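Formyltransferase (Francisella tularensis subsp. tularensis, PDB 4NV1) belongs to the formyltransferase family, pairing a formyl transferase fold with a C-terminal dimerization domain, and holds dTDP-4-amino-4,6-dideoxyglucose in this structure. Local coordinates at residues 4-9 with 29-34; 24-29 with 165-170; 84-89 with 124-129; 96-101 with 118-123; 195-200 with 210-215. All coordinates share one frame; numbering follows the deposited sequence.

How the contacts relate
Contacts 1 and 4 both reach the seven-stranded mixed sheet; contact 1, partly buried, is the regular pairing of two parallel strands, and contact 4 a buried loop held against a strand by a threonine hydroxyl. Contact 2, at the surface, shares Val-29 with contact 1 and brings the end of helix 147-170 to the same strands; a salt bridge lies over its apolar patch. Contact 3, also at the surface, relies on one valine, a water and an exposed amide-carboxylate bond, and it touches contact 4 through Asp-129. Contact 5 lies apart, about 41 Å from contact 1 between centres, and is a mostly apolar, buried contact beside the second subunit.

Contact 1 of 5, residues 4-9 with 29-34; sequences KKIFVV and VQVDYF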
# COMPACT_ATOMS: atom_id res chain seq x y z
N LYS A 4 -47.91 9.22 6.66
CA LYS A 4 -47.08 9.51 5.50
C LYS A 4 -46.63 8.25 4.81
O LYS A 4 -46.34 7.25 5.44
CB LYS A 4 -45.88 10.37 5.87
CG LYS A 4 -46.24 11.76 6.41
CD LYS A 4 -45.87 11.91 7.88
CE LYS A 4 -46.78 12.85 8.66
NZ LYS A 4 -47.64 12.06 9.58
N LYS A 5 -46.57 8.32 3.49
CA LYS A 5 -46.23 7.19 2.66
C LYS A 5 -44.96 7.59 1.94
O LYS A 5 -44.94 8.62 1.27
CB LYS A 5 -47.30 6.88 1.61
CG LYS A 5 -48.39 5.89 2.08
CD LYS A 5 -48.67 4.74 1.10
CE LYS A 5 -47.58 3.66 1.06
NZ LYS A 5 -47.80 2.71 -0.07
N ILE A 6 -43.95 6.74 2.02
CA ILE A 6 -42.59 7.08 1.65
C ILE A 6 -41.96 6.04 0.75
O ILE A 6 -42.10 4.82 1.01
CB ILE A 6 -41.75 7.21 2.94
CG1 ILE A 6 -42.38 8.29 3.83
CG2 ILE A 6 -40.31 7.58 2.62
CD1 ILE A 6 -41.85 8.30 5.24
N PHE A 7 -41.21 6.50 -0.24
CA PHE A 7 -40.30 5.61 -0.95
C PHE A 7 -38.84 6.05 -0.76
O PHE A 7 -38.49 7.24 -0.72
CB PHE A 7 -40.67 5.42 -2.41
CG PHE A 7 -40.39 6.59 -3.30
CD1 PHE A 7 -41.29 7.63 -3.43
CD2 PHE A 7 -39.23 6.64 -4.04
CE1 PHE A 7 -41.06 8.72 -4.26
CE2 PHE A 7 -38.98 7.72 -4.86
CZ PHE A 7 -39.89 8.76 -4.98
N VAL A 8 -37.98 5.04 -0.72
CA VAL A 8 -36.55 5.18 -0.50
C VAL A 8 -35.89 4.33 -1.54
O VAL A 8 -36.08 3.13 -1.55
CB VAL A 8 -36.22 4.64 0.88
CG1 VAL A 8 -34.72 4.47 1.10
CG2 VAL A 8 -36.87 5.54 1.90
N VAL A 9 -35.14 4.99 -2.41
CA VAL A 9 -34.27 4.37 -3.37
C VAL A 9 -32.78 4.37 -2.97
O VAL A 9 -32.18 5.43 -2.70
CB VAL A 9 -34.39 5.14 -4.65
CG1 VAL A 9 -33.78 4.32 -5.76
CG2 VAL A 9 -35.85 5.48 -4.90
N VAL A 29 -45.83 6.26 9.55
CA VAL A 29 -45.02 6.15 8.37
C VAL A 29 -45.17 4.80 7.73
O VAL A 29 -44.95 3.78 8.37
CB VAL A 29 -43.56 6.30 8.78
CG1 VAL A 29 -42.63 5.64 7.79
CG2 VAL A 29 -43.25 7.79 8.89
N GLN A 30 -45.40 4.79 6.43
CA GLN A 30 -45.31 3.54 5.69
C GLN A 30 -44.22 3.74 4.67
O GLN A 30 -44.13 4.80 4.08
CB GLN A 30 -46.64 3.18 4.97
CG GLN A 30 -47.92 3.57 5.74
CD GLN A 30 -49.21 3.10 5.07
OE1 GLN A 30 -50.16 3.86 4.90
NE2 GLN A 30 -49.23 1.84 4.65
N VAL A 31 -43.42 2.73 4.40
CA VAL A 31 -42.31 2.97 3.47
C VAL A 31 -42.07 1.76 2.56
O VAL A 31 -41.89 0.69 3.11
CB VAL A 31 -41.03 3.35 4.27
CG1 VAL A 31 -40.78 2.44 5.45
CG2 VAL A 31 -39.82 3.26 3.39
N ASP A 32 -42.03 1.94 1.24
CA ASP A 32 -41.47 0.96 0.31
C ASP A 32 -40.05 1.30 -0.12
O ASP A 32 -39.74 2.44 -0.39
CB ASP A 32 -42.32 0.86 -0.95
CG ASP A 32 -43.78 0.59 -0.63
OD1 ASP A 32 -43.99 -0.11 0.36
OD2 ASP A 32 -44.70 1.14 -1.28
N TYR A 33 -39.21 0.28 -0.25
CA TYR A 33 -37.81 0.44 -0.63
C TYR A 33 -37.57 -0.16 -1.99
O TYR A 33 -37.91 -1.32 -2.25
CB TYR A 33 -36.91 -0.27 0.39
CG TYR A 33 -36.92 0.29 1.77
CD1 TYR A 33 -37.77 -0.21 2.73
CD2 TYR A 33 -36.05 1.33 2.15
CE1 TYR A 33 -37.80 0.29 4.02
CE2 TYR A 33 -36.07 1.81 3.45
CZ TYR A 33 -36.95 1.32 4.39
OH TYR A 33 -37.01 1.84 5.69
N PHE A 34 -36.91 0.60 -2.85
CA PHE A 34 -36.48 0.13 -4.15
C PHE A 34 -34.98 0.28 -4.30
O PHE A 34 -34.31 1.13 -3.71
CB PHE A 34 -37.11 0.97 -5.25
CG PHE A 34 -38.60 1.04 -5.16
CD1 PHE A 34 -39.22 2.10 -4.50
CD2 PHE A 34 -39.40 0.08 -5.79
CE1 PHE A 34 -40.62 2.20 -4.44
CE2 PHE A 34 -40.80 0.19 -5.75
CZ PHE A 34 -41.40 1.26 -5.07
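Val-8 and Tyr-33 form the tight part of this parallel strand pair, the valine running alongside the tyrosine ring in the same direction. CB of Val-8 comes within 3.5 Å of CD2 of Tyr-33. With chi1 at 168°, CG1 of Val-8 is anti to the backbone N and also lies along that side of the ring, while CG2 meets CG2 of Val-31 at 4.0 Å. CG2 of Val-31 sits over one face of the Tyr-33 ring, toward its rim. On the same face of the sheet, CD1 of Ile-6 rests against both methyls of Val-29, 3.8 Å from CG1. Five backbone hydrogen bonds join the strands, from Gln-30 N to Lys-4 O (2.8 Å) through to Phe-34 N to Val-8 O (3.0 Å).

On the other face, CB of buried Phe-7 touches the edge of the Phe-34 ring at CE1, 3.8 Å away, and the Phe-7 ring leads off to an edge-to-face contact with Tyr-68. Toward the start of the strands this face loosens to solvent: the bent chain of Lys-5 passes over exposed Gln-30, and its NZ points toward the Asp-32 carboxylate, a long and doubtful ion pair because OD2 is not surely placed.

The strands belong to the beta-alpha-beta unit 4-9, 13-24, 29-35 of a Rossmann-like sheet. Helix 13-24 packs on Val-8, Val-29 and Tyr-33, helix 147-170 adds Leu-170, and strand 70-74 pairs with the other edge of strand 4-9.

Contact 2 of 5, residues 24-29 with 165-170; sequences GSKNDV and VIDDIL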
# COMPACT_ATOMS: atom_id res chain seq x y z
N GLY A 24 -38.18 2.82 10.30
CA GLY A 24 -38.96 1.87 11.10
C GLY A 24 -39.18 2.30 12.56
O GLY A 24 -40.16 1.88 13.19
N SER A 25 -38.33 3.16 13.12
CA SER A 25 -38.59 3.61 14.49
C SER A 25 -39.73 4.61 14.59
O SER A 25 -40.14 4.93 15.68
CB SER A 25 -37.33 4.14 15.17
OG SER A 25 -37.13 5.52 14.89
N LYS A 26 -40.25 5.11 13.47
CA LYS A 26 -41.11 6.26 13.49
C LYS A 26 -42.57 5.86 13.43
O LYS A 26 -42.93 4.86 12.79
CB LYS A 26 -40.86 7.10 12.24
CG LYS A 26 -39.46 7.64 12.06
CD LYS A 26 -39.04 8.62 13.15
CE LYS A 26 -37.55 8.88 13.04
NZ LYS A 26 -37.14 9.95 13.97
N ASN A 27 -43.42 6.69 14.02
CA ASN A 27 -44.86 6.54 13.84
C ASN A 27 -45.32 7.09 12.51
O ASN A 27 -44.76 8.06 11.95
CB ASN A 27 -45.65 7.28 14.93
CG ASN A 27 -45.35 6.76 16.32
OD1 ASN A 27 -45.19 7.55 17.26
ND2 ASN A 27 -45.21 5.44 16.45
N ASP A 28 -46.41 6.51 12.06
CA ASP A 28 -47.35 7.16 11.15
C ASP A 28 -46.74 7.21 9.77
O ASP A 28 -47.12 8.03 8.95
CB ASP A 28 -47.77 8.55 11.63
CG ASP A 28 -48.64 8.51 12.89
OD1 ASP A 28 -49.16 7.41 13.21
OD2 ASP A 28 -48.83 9.57 13.53
N VAL A 29 -45.83 6.26 9.55
CA VAL A 29 -45.02 6.15 8.37
C VAL A 29 -45.17 4.80 7.73
O VAL A 29 -44.95 3.78 8.37
CB VAL A 29 -43.56 6.30 8.78
CG1 VAL A 29 -42.63 5.64 7.79
CG2 VAL A 29 -43.25 7.79 8.89
N VAL A 165 -32.62 15.18 10.96
CA VAL A 165 -33.61 15.98 10.27
C VAL A 165 -34.85 15.22 9.78
O VAL A 165 -35.79 15.85 9.27
CB VAL A 165 -33.04 16.80 9.09
CG1 VAL A 165 -32.01 17.82 9.55
CG2 VAL A 165 -32.56 15.89 7.95
N ILE A 166 -34.89 13.90 9.97
CA ILE A 166 -36.04 13.09 9.45
C ILE A 166 -37.40 13.51 10.06
O ILE A 166 -38.41 13.66 9.35
CB ILE A 166 -35.72 11.57 9.62
CG1 ILE A 166 -36.86 10.69 9.10
CG2 ILE A 166 -35.56 11.19 11.09
CD1 ILE A 166 -37.31 11.03 7.71
N ASP A 167 -37.41 13.81 11.37
CA ASP A 167 -38.65 14.36 11.99
C ASP A 167 -39.21 15.63 11.34
O ASP A 167 -40.39 15.69 10.94
CB ASP A 167 -38.49 14.53 13.51
CG ASP A 167 -38.48 13.19 14.22
OD1 ASP A 167 -38.85 12.12 13.65
OD2 ASP A 167 -38.05 13.16 15.39
N ASP A 168 -38.33 16.58 11.12
CA ASP A 168 -38.72 17.83 10.49
C ASP A 168 -39.27 17.60 9.10
O ASP A 168 -40.25 18.24 8.67
CB ASP A 168 -37.53 18.77 10.29
CG ASP A 168 -37.01 19.39 11.58
OD1 ASP A 168 -36.03 20.16 11.49
OD2 ASP A 168 -37.55 19.10 12.68
N ILE A 169 -38.58 16.75 8.36
CA ILE A 169 -39.07 16.41 7.05
C ILE A 169 -40.41 15.67 7.12
O ILE A 169 -41.25 15.87 6.28
CB ILE A 169 -38.04 15.56 6.25
CG1 ILE A 169 -36.77 16.32 5.93
CG2 ILE A 169 -38.64 14.99 4.98
CD1 ILE A 169 -35.51 15.48 5.69
N LEU A 170 -40.60 14.71 8.03
CA LEU A 170 -41.88 14.00 8.04
C LEU A 170 -42.98 14.98 8.50
O LEU A 170 -44.17 14.84 8.17
CB LEU A 170 -41.82 12.82 9.00
CG LEU A 170 -40.81 11.73 8.67
CD1 LEU A 170 -40.74 10.65 9.72
CD2 LEU A 170 -41.20 11.10 7.35
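Lys-26 reaches from its loop to the last turns of helix 147-170 and binds Asp-167, with NZ 2.8 Å from OD1 in a salt bridge that is also a hydrogen bond. The ammonium group approaches from above the carboxylate, about 40° out of its plane; the second oxygen, OD2, stays at 3.6 Å from NZ. On its way the chain runs over apolar groups: CG of Lys-26 lies 4.0 Å from CD1 of Leu-170, and CE lies 3.6 Å from CG2 of Ile-166.

The lysine bends once, at chi2 (-63°), and is extended beyond, which carries its amine across the helix surface to the aspartate. CD1 of Leu-170 also meets CG2 of Val-29 at 3.9 Å, the two side chains crossing at about a right angle. Behind this shell, Ile-22 and Ile-23 of helix 13-24 back Ile-166 and Val-29, and Leu-170 continues onto Ile-6 and Leu-70 of the sheet.

The contact therefore changes character with depth, from leucine and valine near the sheet to an ion pair beside exposed Asp-167. Solvent would be expected to weaken that pair electrostatically, while the lysine methylenes add to the apolar packing below it.

Contact 3 of 5, residues 84-89 with 124-129; sequences LVNSVL and MDEEID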
# COMPACT_ATOMS: atom_id res chain seq x y z
N LEU A 84 -41.35 13.37 -11.67
CA LEU A 84 -41.42 12.80 -10.31
C LEU A 84 -40.95 13.85 -9.29
O LEU A 84 -41.65 14.22 -8.38
CB LEU A 84 -40.55 11.57 -10.22
CG LEU A 84 -40.63 10.95 -8.84
CD1 LEU A 84 -41.98 10.46 -8.34
CD2 LEU A 84 -39.63 9.83 -8.78
N VAL A 85 -39.78 14.38 -9.53
CA VAL A 85 -39.07 15.35 -8.68
C VAL A 85 -39.85 16.65 -8.61
O VAL A 85 -39.89 17.28 -7.55
CB VAL A 85 -37.67 15.55 -9.28
CG1 VAL A 85 -37.04 16.86 -8.89
CG2 VAL A 85 -36.77 14.39 -8.92
N ASN A 86 -40.49 17.05 -9.71
CA ASN A 86 -41.34 18.25 -9.72
C ASN A 86 -42.71 18.03 -9.11
O ASN A 86 -43.38 19.01 -8.76
CB ASN A 86 -41.58 18.72 -11.14
CG ASN A 86 -40.33 19.25 -11.78
OD1 ASN A 86 -39.40 19.72 -11.10
ND2 ASN A 86 -40.28 19.17 -13.11
N SER A 87 -43.11 16.79 -8.90
CA SER A 87 -44.46 16.53 -8.39
C SER A 87 -44.56 15.93 -6.96
O SER A 87 -45.60 16.00 -6.33
CB SER A 87 -45.18 15.58 -9.37
OG SER A 87 -44.78 15.87 -10.70
N VAL A 88 -43.49 15.33 -6.47
CA VAL A 88 -43.45 14.75 -5.15
C VAL A 88 -42.19 15.36 -4.56
O VAL A 88 -41.17 15.49 -5.24
CB VAL A 88 -43.20 13.22 -5.27
CG1 VAL A 88 -43.13 12.58 -3.92
CG2 VAL A 88 -44.28 12.55 -6.12
N LEU A 89 -42.21 15.67 -3.28
CA LEU A 89 -40.98 16.00 -2.59
C LEU A 89 -39.99 14.85 -2.53
O LEU A 89 -40.22 13.82 -1.88
CB LEU A 89 -41.36 16.46 -1.18
CG LEU A 89 -40.28 16.86 -0.20
CD1 LEU A 89 -39.41 17.90 -0.87
CD2 LEU A 89 -40.95 17.39 1.06
N MET A 124 -34.42 17.50 -4.10
CA MET A 124 -34.01 17.27 -5.48
C MET A 124 -34.77 18.19 -6.40
O MET A 124 -35.92 18.58 -6.13
CB MET A 124 -34.20 15.80 -5.88
CG MET A 124 -33.52 14.85 -4.94
SD MET A 124 -33.91 13.09 -5.10
CE MET A 124 -33.66 12.87 -6.84
N ASP A 125 -34.04 18.55 -7.45
CA ASP A 125 -34.35 19.45 -8.55
C ASP A 125 -34.10 18.71 -9.87
O ASP A 125 -33.64 17.56 -9.87
CB ASP A 125 -33.32 20.59 -8.55
CG ASP A 125 -33.90 21.90 -8.16
OD1 ASP A 125 -35.08 22.14 -8.49
OD2 ASP A 125 -33.13 22.69 -7.57
N GLU A 126 -34.33 19.39 -10.99
CA GLU A 126 -33.89 18.86 -12.29
C GLU A 126 -32.37 18.64 -12.51
O GLU A 126 -31.97 17.73 -13.25
CB GLU A 126 -34.50 19.73 -13.38
CG GLU A 126 -36.02 19.77 -13.23
CD GLU A 126 -36.77 19.91 -14.54
OE1 GLU A 126 -37.88 20.48 -14.50
OE2 GLU A 126 -36.27 19.45 -15.60
N GLU A 127 -31.52 19.41 -11.82
CA GLU A 127 -30.08 19.22 -11.93
C GLU A 127 -29.47 18.38 -10.82
O GLU A 127 -29.99 18.35 -9.70
CB GLU A 127 -29.38 20.58 -12.01
CG GLU A 127 -29.69 21.42 -13.26
CD GLU A 127 -28.48 22.20 -13.76
OE1 GLU A 127 -27.34 21.88 -13.33
OE2 GLU A 127 -28.64 23.13 -14.58
N ILE A 128 -28.36 17.73 -11.14
CA ILE A 128 -27.57 16.87 -10.24
C ILE A 128 -26.93 17.57 -9.03
O ILE A 128 -26.12 18.49 -9.14
CB ILE A 128 -26.45 16.08 -11.02
CG1 ILE A 128 -27.03 15.08 -12.04
CG2 ILE A 128 -25.46 15.38 -10.08
CD1 ILE A 128 -26.14 13.87 -12.35
N ASP A 129 -27.22 17.04 -7.83
CA ASP A 129 -26.64 17.62 -6.61
C ASP A 129 -26.83 19.15 -6.69
O ASP A 129 -25.84 19.86 -6.63
CB ASP A 129 -25.13 17.22 -6.48
CG ASP A 129 -24.86 15.69 -6.53
OD1 ASP A 129 -25.76 14.92 -6.08
OD2 ASP A 129 -23.77 15.25 -7.02
O HOH W 1 -38.48 17.48 -5.14
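Val-85, in the last turn of helix 82-87, stands beside Asp-125 of the loop that follows strand 117-123, their CA atoms 6.3 Å apart, and the helix ends just beyond, where Leu-84 O accepts from both Ser-87 N and Val-88 N. Val-85 contributes more to the contact than any other residue. Its chi1 of 157° puts CG1 anti to the backbone N and against the loop backbone, 3.4 Å from Met-124 O and 3.6 Å from Asp-125 O. The other branch, CG2, meets the terminal methyl CE of Met-124 at 4.0 Å; the methionine chain runs extended as far as SD and turns at its last torsion, and the two side chains cross at about a right angle.

A water lies between the backbones, within hydrogen-bonding distance of Val-85 O (2.8 Å) and Met-124 O (3.0 Å). At the exposed end, Asn-86 ND2 gives a nearly straight hydrogen bond (170°) to Glu-126 OE1, 3.1 Å away. The acceptor lies in the plane of the amide, but the amide N approaches from above the carboxylate, whose plane is turned 52° from that of the amide.

Phe-80 touches both Val-85 and Met-124, and Met-124 also rests on Cys-90 and Asn-92. In this alpha/beta formyl transferase fold, the helix leading into strand 89-94 here meets the loop leaving its antiparallel neighbour, strand 117-123.

Contact 4 of 5, residues 96-101 with 118-123; sequences GLNPYN and GATIHV
Thr-120 reaches from its strand into the loop at Gly-96, its OG1 donating to Gly-96 O at 2.7 Å. The hydroxyl lies in the carbonyl plane, on a lone pair. Thr-120 OG1 in turn accepts from Asn-98 N at 3.0 Å, so one side chain ties two points of the loop. A chi1 of -57° places OG1 beside the backbone N and facing the loop, with CG2 turned to Asn-98, 3.9 Å from OD1. That OD1 sits over one face of the His-122 ring, 3.6 Å from ND1; amide and ring planes are 52° apart. The histidine occupies the crowded position between backbone N and carbonyl (chi1 68°), which swings its ring under the asparagine. CB of Leu-97 lies 3.7 Å from Gly-118 N.

Gln-136 NE2 bonds both Thr-120 OG1 and Asn-98 O from the adjacent strand. With three hydrogen-bond partners, the buried threonine hydroxyl fixes the loop near a cis peptide before Pro-99, where strand 89-94 has ended but strand 117-123 stays paired with 133-139.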
# COMPACT_ATOMS: atom_id res chain seq x y z
N GLY A 96 -21.35 14.15 -0.61
CA GLY A 96 -20.42 15.29 -0.72
C GLY A 96 -21.00 16.61 -0.20
O GLY A 96 -22.15 16.63 0.24
N LEU A 97 -20.20 17.66 -0.12
CA LEU A 97 -20.65 18.94 0.45
C LEU A 97 -20.98 19.86 -0.72
O LEU A 97 -20.13 20.57 -1.21
CB LEU A 97 -19.55 19.59 1.29
CG LEU A 97 -19.97 20.66 2.31
CD1 LEU A 97 -20.57 20.13 3.59
CD2 LEU A 97 -18.78 21.46 2.76
N ASN A 98 -22.23 19.86 -1.14
CA ASN A 98 -22.66 20.79 -2.19
C ASN A 98 -22.34 22.26 -1.84
O ASN A 98 -22.45 22.64 -0.69
CB ASN A 98 -24.17 20.70 -2.35
CG ASN A 98 -24.64 19.38 -3.00
OD1 ASN A 98 -25.84 19.19 -3.24
ND2 ASN A 98 -23.70 18.50 -3.32
N PRO A 99 -21.92 23.07 -2.82
CA PRO A 99 -21.90 22.70 -4.20
C PRO A 99 -20.53 22.23 -4.70
O PRO A 99 -20.28 22.35 -5.89
CB PRO A 99 -22.16 24.02 -4.88
CG PRO A 99 -21.39 24.99 -4.01
CD PRO A 99 -21.75 24.52 -2.63
N TYR A 100 -19.62 21.82 -3.81
CA TYR A 100 -18.24 21.42 -4.20
C TYR A 100 -18.09 19.94 -4.64
O TYR A 100 -18.53 19.04 -3.95
CB TYR A 100 -17.26 21.72 -3.09
CG TYR A 100 -17.36 23.11 -2.46
CD1 TYR A 100 -18.03 23.24 -1.27
CD2 TYR A 100 -16.77 24.24 -3.02
CE1 TYR A 100 -18.16 24.46 -0.65
CE2 TYR A 100 -16.89 25.51 -2.41
CZ TYR A 100 -17.56 25.60 -1.21
OH TYR A 100 -17.78 26.79 -0.50
N ASN A 101 -17.53 19.74 -5.82
CA ASN A 101 -17.16 18.43 -6.39
C ASN A 101 -18.42 17.62 -6.54
O ASN A 101 -18.57 16.56 -5.97
CB ASN A 101 -16.13 17.71 -5.52
CG ASN A 101 -14.76 18.32 -5.68
OD1 ASN A 101 -14.39 18.73 -6.77
ND2 ASN A 101 -13.99 18.36 -4.59
N GLY A 118 -17.83 16.50 2.51
CA GLY A 118 -18.71 16.32 3.67
C GLY A 118 -19.94 15.63 3.16
O GLY A 118 -19.85 14.82 2.16
N ALA A 119 -21.06 15.86 3.85
CA ALA A 119 -22.35 15.27 3.44
C ALA A 119 -23.47 16.31 3.40
O ALA A 119 -23.47 17.17 4.22
CB ALA A 119 -22.76 14.15 4.40
N THR A 120 -24.37 16.18 2.44
CA THR A 120 -25.45 17.07 2.21
C THR A 120 -26.74 16.28 2.04
O THR A 120 -26.76 15.20 1.38
CB THR A 120 -25.23 17.80 0.88
OG1 THR A 120 -23.99 18.48 0.89
CG2 THR A 120 -26.35 18.85 0.61
N ILE A 121 -27.80 16.81 2.65
CA ILE A 121 -29.20 16.46 2.36
C ILE A 121 -29.89 17.64 1.77
O ILE A 121 -29.86 18.77 2.32
CB ILE A 121 -29.94 16.06 3.63
CG1 ILE A 121 -29.20 14.96 4.35
CG2 ILE A 121 -31.37 15.66 3.28
CD1 ILE A 121 -29.65 14.67 5.75
N HIS A 122 -30.46 17.42 0.62
CA HIS A 122 -31.00 18.52 -0.14
C HIS A 122 -32.20 18.05 -0.92
O HIS A 122 -32.34 16.86 -1.27
CB HIS A 122 -29.94 19.11 -1.08
CG HIS A 122 -29.54 18.20 -2.20
ND1 HIS A 122 -28.57 17.24 -2.06
CD2 HIS A 122 -29.99 18.11 -3.47
CE1 HIS A 122 -28.44 16.58 -3.20
NE2 HIS A 122 -29.31 17.07 -4.06
N VAL A 123 -33.09 18.99 -1.18
CA VAL A 123 -34.27 18.72 -1.98
C VAL A 123 -33.91 18.54 -3.45
O VAL A 123 -33.29 19.40 -4.02
CB VAL A 123 -35.31 19.84 -1.82
CG1 VAL A 123 -36.58 19.55 -2.64
CG2 VAL A 123 -35.67 20.00 -0.33

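Contact 5 of 5, residues 195-200 with 210-215; sequences CEIDLD and DYLRAM
The loop 195-200 runs past the last turns of helix 205-214 without a backbone bond to segment 210-215; the nearest CA atoms, of Cys-195 and Met-215, are 7.8 Å apart, and Met-215 is the first residue to leave the helix. Side chains bridge the gap. The bent Met-215 chain, with chi2 at -62° and chi3 at -82°, turns its methyl CE to the sulfur of Cys-195, 3.4 Å from SG. Inside segment 210-215, CG of Met-215 also lies over one face of the Tyr-211 ring, toward the rim.

Tyr-211 extends toward the loop, its CG anti to the backbone N (chi1 169°). CG1 of Ile-197 meets its far end obliquely, 3.6 Å from OH and 3.8 Å from CE2. The hydroxyl is hydrogen-bonded to Met-194 O, one residue before the loop segment, which ties the ring to the end of helix 188-195. CD1 of Ile-197 continues to CD2 of Leu-212 at 4.3 Å. Farther along the loop, Asp-198 OD1 accepts from Asp-200 N in an Asx turn.

Strand 223-226 pairs with the loop through Tyr-224, and Val-235 of strand 232-242 touches Ile-197 and Leu-212. The second subunit adds its Ile-209 against Ile-197, its Leu-237 against Leu-212 and its Arg-206 in a salt bridge to Asp-200, placing this helix-loop pair at the dimer interface.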
# COMPACT_ATOMS: atom_id res chain seq x y z
N CYS A 195 -7.14 8.17 -13.95
CA CYS A 195 -6.79 6.82 -13.56
C CYS A 195 -5.43 6.36 -14.10
O CYS A 195 -4.71 5.64 -13.40
CB CYS A 195 -7.90 5.87 -13.97
SG CYS A 195 -9.31 6.04 -12.85
N GLU A 196 -5.12 6.78 -15.33
CA GLU A 196 -3.84 6.53 -15.94
C GLU A 196 -2.80 7.51 -15.44
O GLU A 196 -2.88 8.71 -15.68
CB GLU A 196 -3.88 6.69 -17.44
CG GLU A 196 -2.56 6.25 -18.05
CD GLU A 196 -2.77 5.59 -19.41
OE1 GLU A 196 -2.23 4.50 -19.65
OE2 GLU A 196 -3.54 6.15 -20.21
N ILE A 197 -1.81 6.97 -14.74
CA ILE A 197 -0.73 7.76 -14.20
C ILE A 197 0.15 8.16 -15.38
O ILE A 197 0.46 7.35 -16.28
CB ILE A 197 0.09 6.96 -13.18
CG1 ILE A 197 -0.72 6.75 -11.90
CG2 ILE A 197 1.44 7.58 -12.89
CD1 ILE A 197 0.06 5.96 -10.86
N ASP A 198 0.57 9.42 -15.32
CA ASP A 198 1.55 9.88 -16.31
C ASP A 198 2.97 9.94 -15.70
O ASP A 198 3.34 10.83 -14.98
CB ASP A 198 1.07 11.21 -16.89
CG ASP A 198 2.15 11.93 -17.64
OD1 ASP A 198 3.13 11.25 -18.04
OD2 ASP A 198 2.02 13.18 -17.76
N LEU A 199 3.76 8.91 -15.98
CA LEU A 199 5.05 8.70 -15.27
C LEU A 199 6.00 9.86 -15.37
O LEU A 199 6.82 10.04 -14.46
CB LEU A 199 5.75 7.43 -15.77
CG LEU A 199 4.86 6.22 -15.46
CD1 LEU A 199 4.95 5.04 -16.42
CD2 LEU A 199 5.12 5.80 -14.01
N ASP A 200 5.86 10.65 -16.42
CA ASP A 200 6.71 11.84 -16.63
C ASP A 200 6.23 13.11 -15.93
O ASP A 200 7.01 14.05 -15.75
CB ASP A 200 6.88 12.07 -18.13
CG ASP A 200 7.64 10.92 -18.77
OD1 ASP A 200 8.74 10.62 -18.28
OD2 ASP A 200 7.14 10.27 -19.70
N ASP A 210 -0.96 12.52 -2.25
CA ASP A 210 -2.38 12.93 -2.23
C ASP A 210 -3.04 12.27 -3.41
O ASP A 210 -4.05 11.64 -3.19
CB ASP A 210 -2.59 14.44 -2.20
CG ASP A 210 -2.19 15.04 -0.86
OD1 ASP A 210 -1.92 14.29 0.12
OD2 ASP A 210 -2.14 16.28 -0.80
N TYR A 211 -2.43 12.27 -4.58
CA TYR A 211 -3.05 11.56 -5.69
C TYR A 211 -3.22 10.02 -5.41
O TYR A 211 -4.27 9.41 -5.71
CB TYR A 211 -2.25 11.78 -6.97
CG TYR A 211 -2.68 10.87 -8.10
CD1 TYR A 211 -3.70 11.22 -8.95
CD2 TYR A 211 -2.09 9.63 -8.27
CE1 TYR A 211 -4.11 10.37 -9.97
CE2 TYR A 211 -2.48 8.78 -9.28
CZ TYR A 211 -3.52 9.13 -10.11
OH TYR A 211 -3.94 8.26 -11.11
N LEU A 212 -2.17 9.38 -4.93
CA LEU A 212 -2.18 7.93 -4.69
C LEU A 212 -3.23 7.53 -3.63
O LEU A 212 -4.03 6.58 -3.80
CB LEU A 212 -0.77 7.44 -4.32
CG LEU A 212 0.11 7.45 -5.56
CD1 LEU A 212 1.58 7.27 -5.25
CD2 LEU A 212 -0.39 6.45 -6.59
N ARG A 213 -3.28 8.29 -2.54
CA ARG A 213 -4.30 8.05 -1.55
C ARG A 213 -5.73 8.34 -1.99
O ARG A 213 -6.67 7.59 -1.62
CB ARG A 213 -3.94 8.62 -0.18
CG ARG A 213 -4.17 10.13 -0.03
CD ARG A 213 -3.36 10.66 1.12
NE ARG A 213 -3.37 12.12 1.28
CZ ARG A 213 -4.10 12.76 2.19
NH1 ARG A 213 -4.97 12.12 2.92
NH2 ARG A 213 -4.00 14.09 2.33
N ALA A 214 -5.91 9.34 -2.85
CA ALA A 214 -7.26 9.65 -3.36
C ALA A 214 -7.76 8.50 -4.24
O ALA A 214 -8.95 8.26 -4.35
CB ALA A 214 -7.26 10.92 -4.19
N MET A 215 -6.84 7.79 -4.89
CA MET A 215 -7.18 6.67 -5.76
C MET A 215 -7.18 5.28 -5.12
O MET A 215 -7.44 4.29 -5.83
CB MET A 215 -6.22 6.64 -6.95
CG MET A 215 -6.24 7.85 -7.87
SD MET A 215 -7.78 8.21 -8.71
CE MET A 215 -7.71 7.11 -10.09